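Side-chain contacts in ABC transporter (Caldanaerobius, PDB 4G68), which probably binds xylan-derived oligosaccharides outside the cell and delivers them to an ABC transporter for uptake: residues Gly73-Thr78 with Tyr375-Gly380; Ser145-Gly150 with Gly167-Ile172. One frame throughout, in Å; residues are numbered along the deposited sequence.

The two contacts lie well apart, with centres 27 Å from each other and nearest atoms about 13 Å, yet helix 356-377 relates them. Its middle part borders interaction 2, where A367 touches I172, and its C-terminal end supplies I377 to interaction 1. Along the chain the order is 73-78, 145-150, 167-172 and 375-380, so both segments of interaction 2 fall between those of interaction 1. Interaction 1 joins segments 297 residues apart beside the bound xylose; interaction 2 joins segments only 17 residues apart, farther from the chain centre. One therefore shapes the wall of the sugar pocket, while the other seats a loop on strand 168-184 of the mixed sheet.

Interaction 1: residues Gly73-Thr78 with Tyr375-Gly380; sequences GEPAKT and YLIATG. With XYS (alpha-D-xylopyranose), chain D.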
loop_
_atom_site.group_PDB
_atom_site.type_symbol
_atom_site.label_atom_id
_atom_site.label_comp_id
_atom_site.label_asym_id
_atom_site.label_seq_id
_atom_site.Cartn_x
_atom_site.Cartn_y
_atom_site.Cartn_z
ATOM N N GLY A 73 -2.366 -2.142 14.529
ATOM C CA GLY A 73 -3.558 -1.412 14.903
ATOM C C GLY A 73 -4.810 -2.275 15.158
ATOM O O GLY A 73 -4.845 -3.399 14.736
ATOM N N GLU A 74 -5.818 -1.714 15.826
ATOM C CA GLU A 74 -7.094 -2.426 16.115
ATOM C C GLU A 74 -8.121 -2.046 15.019
ATOM O O GLU A 74 -8.114 -0.932 14.538
ATOM C CB GLU A 74 -7.623 -2.014 17.514
ATOM C CG GLU A 74 -6.691 -2.458 18.624
ATOM C CD GLU A 74 -6.669 -3.975 18.859
ATOM O OE1 GLU A 74 -7.374 -4.782 18.140
ATOM O OE2 GLU A 74 -5.916 -4.405 19.779
ATOM N N PRO A 75 -9.000 -2.973 14.602
ATOM C CA PRO A 75 -9.174 -4.290 15.181
ATOM C C PRO A 75 -8.259 -5.381 14.627
ATOM O O PRO A 75 -8.395 -6.555 15.074
ATOM C CB PRO A 75 -10.629 -4.631 14.850
ATOM C CG PRO A 75 -10.844 -3.936 13.499
ATOM C CD PRO A 75 -10.067 -2.651 13.628
ATOM N N ALA A 76 -7.384 -5.070 13.676
ATOM C CA ALA A 76 -6.541 -6.113 13.039
ATOM C C ALA A 76 -5.719 -6.878 14.039
ATOM O O ALA A 76 -5.661 -8.096 13.985
ATOM C CB ALA A 76 -5.679 -5.573 11.898
ATOM N N LYS A 77 -5.111 -6.184 15.025
ATOM C CA LYS A 77 -4.233 -6.908 15.948
ATOM C C LYS A 77 -5.058 -8.027 16.657
ATOM O O LYS A 77 -4.592 -9.184 16.732
ATOM C CB LYS A 77 -3.628 -5.923 16.970
ATOM C CG LYS A 77 -2.752 -6.581 18.055
ATOM C CD LYS A 77 -2.410 -5.478 19.090
ATOM C CE LYS A 77 -1.816 -6.063 20.359
ATOM N NZ LYS A 77 -0.627 -6.932 20.107
ATOM N N THR A 78 -6.290 -7.698 17.069
ATOM C CA THR A 78 -7.103 -8.674 17.802
ATOM C C THR A 78 -7.528 -9.809 16.849
ATOM O O THR A 78 -7.545 -11.006 17.215
ATOM C CB THR A 78 -8.363 -7.996 18.341
ATOM O OG1 THR A 78 -8.002 -6.961 19.268
ATOM C CG2 THR A 78 -9.262 -9.020 19.044
ATOM N N TYR A 375 -10.867 -8.054 3.947
ATOM C CA TYR A 375 -12.103 -7.698 3.217
ATOM C C TYR A 375 -13.154 -7.245 4.221
ATOM O O TYR A 375 -13.865 -6.263 3.991
ATOM C CB TYR A 375 -12.615 -8.911 2.488
ATOM C CG TYR A 375 -13.755 -8.643 1.559
ATOM C CD1 TYR A 375 -13.753 -7.519 0.738
ATOM C CD2 TYR A 375 -14.802 -9.575 1.458
ATOM C CE1 TYR A 375 -14.768 -7.305 -0.177
ATOM C CE2 TYR A 375 -15.837 -9.365 0.567
ATOM C CZ TYR A 375 -15.798 -8.238 -0.240
ATOM O OH TYR A 375 -16.820 -8.029 -1.133
ATOM N N LEU A 376 -13.248 -7.963 5.333
ATOM C CA LEU A 376 -14.261 -7.613 6.360
ATOM C C LEU A 376 -13.975 -6.358 7.128
ATOM O O LEU A 376 -14.926 -5.645 7.510
ATOM C CB LEU A 376 -14.438 -8.767 7.362
ATOM C CG LEU A 376 -15.156 -10.026 6.798
ATOM C CD1 LEU A 376 -15.006 -11.120 7.840
ATOM C CD2 LEU A 376 -16.611 -9.721 6.465
ATOM N N ILE A 377 -12.709 -6.079 7.466
ATOM C CA ILE A 377 -12.441 -4.860 8.252
ATOM C C ILE A 377 -11.814 -3.670 7.461
ATOM O O ILE A 377 -11.508 -2.623 8.054
ATOM C CB ILE A 377 -11.612 -5.118 9.522
ATOM C CG1 ILE A 377 -10.236 -5.672 9.201
ATOM C CG2 ILE A 377 -12.372 -6.051 10.487
ATOM C CD1 ILE A 377 -9.352 -5.825 10.432
ATOM N N ALA A 378 -11.609 -3.867 6.150
ATOM C CA ALA A 378 -11.067 -2.876 5.235
ATOM C C ALA A 378 -9.613 -2.489 5.513
ATOM O O ALA A 378 -9.175 -1.412 5.176
ATOM C CB ALA A 378 -11.974 -1.607 5.070
ATOM N N THR A 379 -8.825 -3.433 6.010
ATOM C CA THR A 379 -7.386 -3.234 6.124
ATOM C C THR A 379 -6.690 -3.700 4.832
ATOM O O THR A 379 -5.491 -3.540 4.693
ATOM C CB THR A 379 -6.795 -4.082 7.287
ATOM O OG1 THR A 379 -7.359 -5.369 7.263
ATOM C CG2 THR A 379 -7.136 -3.449 8.644
ATOM N N GLY A 380 -7.438 -4.238 3.880
ATOM C CA GLY A 380 -6.811 -4.577 2.591
ATOM C C GLY A 380 -7.841 -5.028 1.598
ATOM O O GLY A 380 -9.011 -5.094 1.966
HETATM C C1 XYS D . -3.091 -2.477 10.766
HETATM C C2 XYS D . -1.648 -1.939 10.620
HETATM C C3 XYS D . -1.336 -1.303 9.258
HETATM C C4 XYS D . -1.931 -2.146 8.117
HETATM C C5 XYS D . -3.425 -2.364 8.354
HETATM O O1 XYS D . -3.755 -2.118 11.936
HETATM O O2 XYS D . -1.192 -1.125 11.630
HETATM O O3 XYS D . 0.037 -1.176 9.178
HETATM O O4 XYS D . -1.577 -1.725 6.820
HETATM O O5 XYS D . -3.882 -2.449 9.622
#
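The apolar part of this contact joins P75 and A76, where helix 76-90 begins, to I377 at the end of helix 356-377. I377 CD1 lies 3.8 Å from A76 CA, and the same CD1 is also 3.9 Å from P75 CG. The side chain runs past the proline ring in the opposite direction, with CG1 between backbone N and carbonyl carbon (chi1 62°). A76 CB sits 4.0 Å from both I377 CD1 and O1 of the alpha-D-xylopyranose, so a small methyl suits the place. T379 CG2 packs 3.5 Å from the sugar's ring O5. A cis peptide bond before P75 shapes the turn into the helix.

Among polar contacts, G73 N donates to the sugar's O2 at 3.3 Å, while O1 bonds weakly to G73 O. With no side chain, G73 leaves room for O1. T379 OG1 binds D374 OD1. Away from the sugar, E74 OE1 takes two donors from opposite faces of its plane: T78 N by a long, bent bond (3.3 Å, 138°), and T78 OG1.

G73, A76 and T379 line the glycan pocket, and T72 OG1 also bonds this xylose; apolar packing between the segments therefore sets the positions of sugar-contacting groups.

Interaction 2: residues Ser145-Gly150 with Gly167-Ile172; sequences SYLNDG and GKIYGI
K364 NZ of helix 356-377 is gripped twice, by Y146 O and in a salt bridge by D149 OD2; these two residues lie on either side of L147 and N148, and the L147 side chain packs on I169 and I172. The setting is a beta hairpin of the solute-binding protein fold: strand 164-165 turns back antiparallel into strand 168-184, with G167 at the turn, where positive phi suits glycine. The loop 145-150 lies against this second strand.

No hydrogen bond passes between the two segments; the contact consists of three buried aliphatic side chains. L147 points toward the strand from a backbone whose CA stays 9.0 Å from the CA of I169, and the side chains of L147 and I169 between them span that distance. The two methyls of the leucine's forked end divide the work. CD1 takes I169, lying 3.8 Å from CG2 and equally near CD1 of that isoleucine, so it meets both branches. I169 holds its CG1 beside the backbone N (chi1 -65°) and extends fully beyond, which presents the two methyls together. Its own backbone N is bound by D144 OD2.

I172 follows a short break in strand 168-184 at Y170-G171. Its CB does not aim straight at the loop, but a bent chain (chi2 -66°) brings the tip nearer, while A367 of helix 356-377 touches the same side chain. Beta-branched residues suit an extended strand, and here they offer methyls to the leucine fork. The second prong completes the contact: L147 CD2 meets I172 CD1 at 3.8 Å.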
loop_
_atom_site.group_PDB
_atom_site.type_symbol
_atom_site.label_atom_id
_atom_site.label_comp_id
_atom_site.label_asym_id
_atom_site.label_seq_id
_atom_site.Cartn_x
_atom_site.Cartn_y
_atom_site.Cartn_z
ATOM N N SER A 145 6.056 -26.814 -5.690
ATOM C CA SER A 145 5.701 -28.209 -5.308
ATOM C C SER A 145 4.566 -28.304 -4.319
ATOM O O SER A 145 4.061 -29.407 -4.098
ATOM C CB SER A 145 6.919 -28.981 -4.759
ATOM O OG SER A 145 7.309 -28.504 -3.473
ATOM N N TYR A 146 4.227 -27.184 -3.633
ATOM C CA TYR A 146 3.148 -27.193 -2.670
ATOM C C TYR A 146 1.899 -26.574 -3.261
ATOM O O TYR A 146 0.900 -26.327 -2.557
ATOM C CB TYR A 146 3.530 -26.341 -1.476
ATOM C CG TYR A 146 4.697 -26.835 -0.651
ATOM C CD1 TYR A 146 4.473 -27.700 0.413
ATOM C CD2 TYR A 146 5.994 -26.454 -0.924
ATOM C CE1 TYR A 146 5.544 -28.152 1.188
ATOM C CE2 TYR A 146 7.090 -26.902 -0.145
ATOM C CZ TYR A 146 6.818 -27.720 0.924
ATOM O OH TYR A 146 7.838 -28.117 1.722
ATOM N N LEU A 147 1.958 -26.250 -4.562
ATOM C CA LEU A 147 0.822 -25.584 -5.179
ATOM C C LEU A 147 0.136 -26.399 -6.264
ATOM O O LEU A 147 -0.494 -25.796 -7.197
ATOM C CB LEU A 147 1.190 -24.186 -5.693
ATOM C CG LEU A 147 1.652 -23.245 -4.569
ATOM C CD1 LEU A 147 2.186 -21.967 -5.227
ATOM C CD2 LEU A 147 0.517 -22.987 -3.612
ATOM N N ASN A 148 0.219 -27.728 -6.104
ATOM C CA ASN A 148 -0.417 -28.675 -7.052
ATOM C C ASN A 148 -1.609 -29.339 -6.386
ATOM O O ASN A 148 -2.110 -30.418 -6.872
ATOM C CB ASN A 148 0.610 -29.730 -7.517
ATOM C CG ASN A 148 1.684 -29.155 -8.411
ATOM O OD1 ASN A 148 2.873 -29.480 -8.262
ATOM N ND2 ASN A 148 1.297 -28.265 -9.320
ATOM N N ASP A 149 -2.093 -28.714 -5.294
ATOM C CA ASP A 149 -3.187 -29.243 -4.503
ATOM C C ASP A 149 -4.516 -28.486 -4.661
ATOM O O ASP A 149 -5.423 -28.625 -3.823
ATOM C CB ASP A 149 -2.798 -29.264 -3.010
ATOM C CG ASP A 149 -2.633 -27.827 -2.432
ATOM O OD1 ASP A 149 -2.491 -26.856 -3.231
ATOM O OD2 ASP A 149 -2.682 -27.673 -1.210
ATOM N N GLY A 150 -4.613 -27.652 -5.687
ATOM C CA GLY A 150 -5.829 -26.842 -5.908
ATOM C C GLY A 150 -5.799 -25.457 -5.251
ATOM O O GLY A 150 -6.762 -24.710 -5.303
ATOM N N GLY A 167 10.442 -17.441 -13.050
ATOM C CA GLY A 167 9.448 -18.483 -13.430
ATOM C C GLY A 167 9.014 -19.430 -12.311
ATOM O O GLY A 167 8.363 -20.408 -12.577
ATOM N N LYS A 168 9.390 -19.148 -11.062
ATOM C CA LYS A 168 9.102 -20.009 -9.968
ATOM C C LYS A 168 8.398 -19.184 -8.863
ATOM O O LYS A 168 8.697 -17.999 -8.667
ATOM C CB LYS A 168 10.441 -20.572 -9.443
ATOM C CG LYS A 168 11.053 -21.663 -10.369
ATOM C CD LYS A 168 12.477 -22.043 -9.921
ATOM C CE LYS A 168 13.566 -20.967 -10.221
ATOM N NZ LYS A 168 13.933 -20.625 -11.675
ATOM N N ILE A 169 7.548 -19.841 -8.096
ATOM C CA ILE A 169 6.718 -19.110 -7.095
ATOM C C ILE A 169 7.394 -19.183 -5.739
ATOM O O ILE A 169 7.769 -20.277 -5.316
ATOM C CB ILE A 169 5.366 -19.757 -6.976
ATOM C CG1 ILE A 169 4.630 -19.592 -8.325
ATOM C CG2 ILE A 169 4.544 -19.105 -5.862
ATOM C CD1 ILE A 169 3.267 -20.161 -8.366
ATOM N N TYR A 170 7.497 -18.028 -5.064
ATOM C CA TYR A 170 8.164 -17.924 -3.772
ATOM C C TYR A 170 7.248 -17.321 -2.690
ATOM O O TYR A 170 7.703 -16.960 -1.633
ATOM C CB TYR A 170 9.462 -17.053 -3.849
ATOM C CG TYR A 170 10.547 -17.752 -4.621
ATOM C CD1 TYR A 170 11.448 -18.624 -3.977
ATOM C CD2 TYR A 170 10.597 -17.637 -6.012
ATOM C CE1 TYR A 170 12.433 -19.282 -4.704
ATOM C CE2 TYR A 170 11.563 -18.329 -6.757
ATOM C CZ TYR A 170 12.468 -19.128 -6.103
ATOM O OH TYR A 170 13.426 -19.772 -6.863
ATOM N N GLY A 171 5.952 -17.230 -2.914
ATOM C CA GLY A 171 5.123 -16.687 -1.828
ATOM C C GLY A 171 3.685 -17.055 -1.965
ATOM O O GLY A 171 3.263 -17.505 -3.038
ATOM N N ILE A 172 2.924 -16.925 -0.868
ATOM C CA ILE A 172 1.441 -17.126 -0.939
ATOM C C ILE A 172 0.791 -15.742 -0.839
ATOM O O ILE A 172 0.880 -15.066 0.205
ATOM C CB ILE A 172 0.903 -17.981 0.220
ATOM C CG1 ILE A 172 1.587 -19.391 0.260
ATOM C CG2 ILE A 172 -0.606 -18.089 0.135
ATOM C CD1 ILE A 172 1.310 -20.361 -0.914
#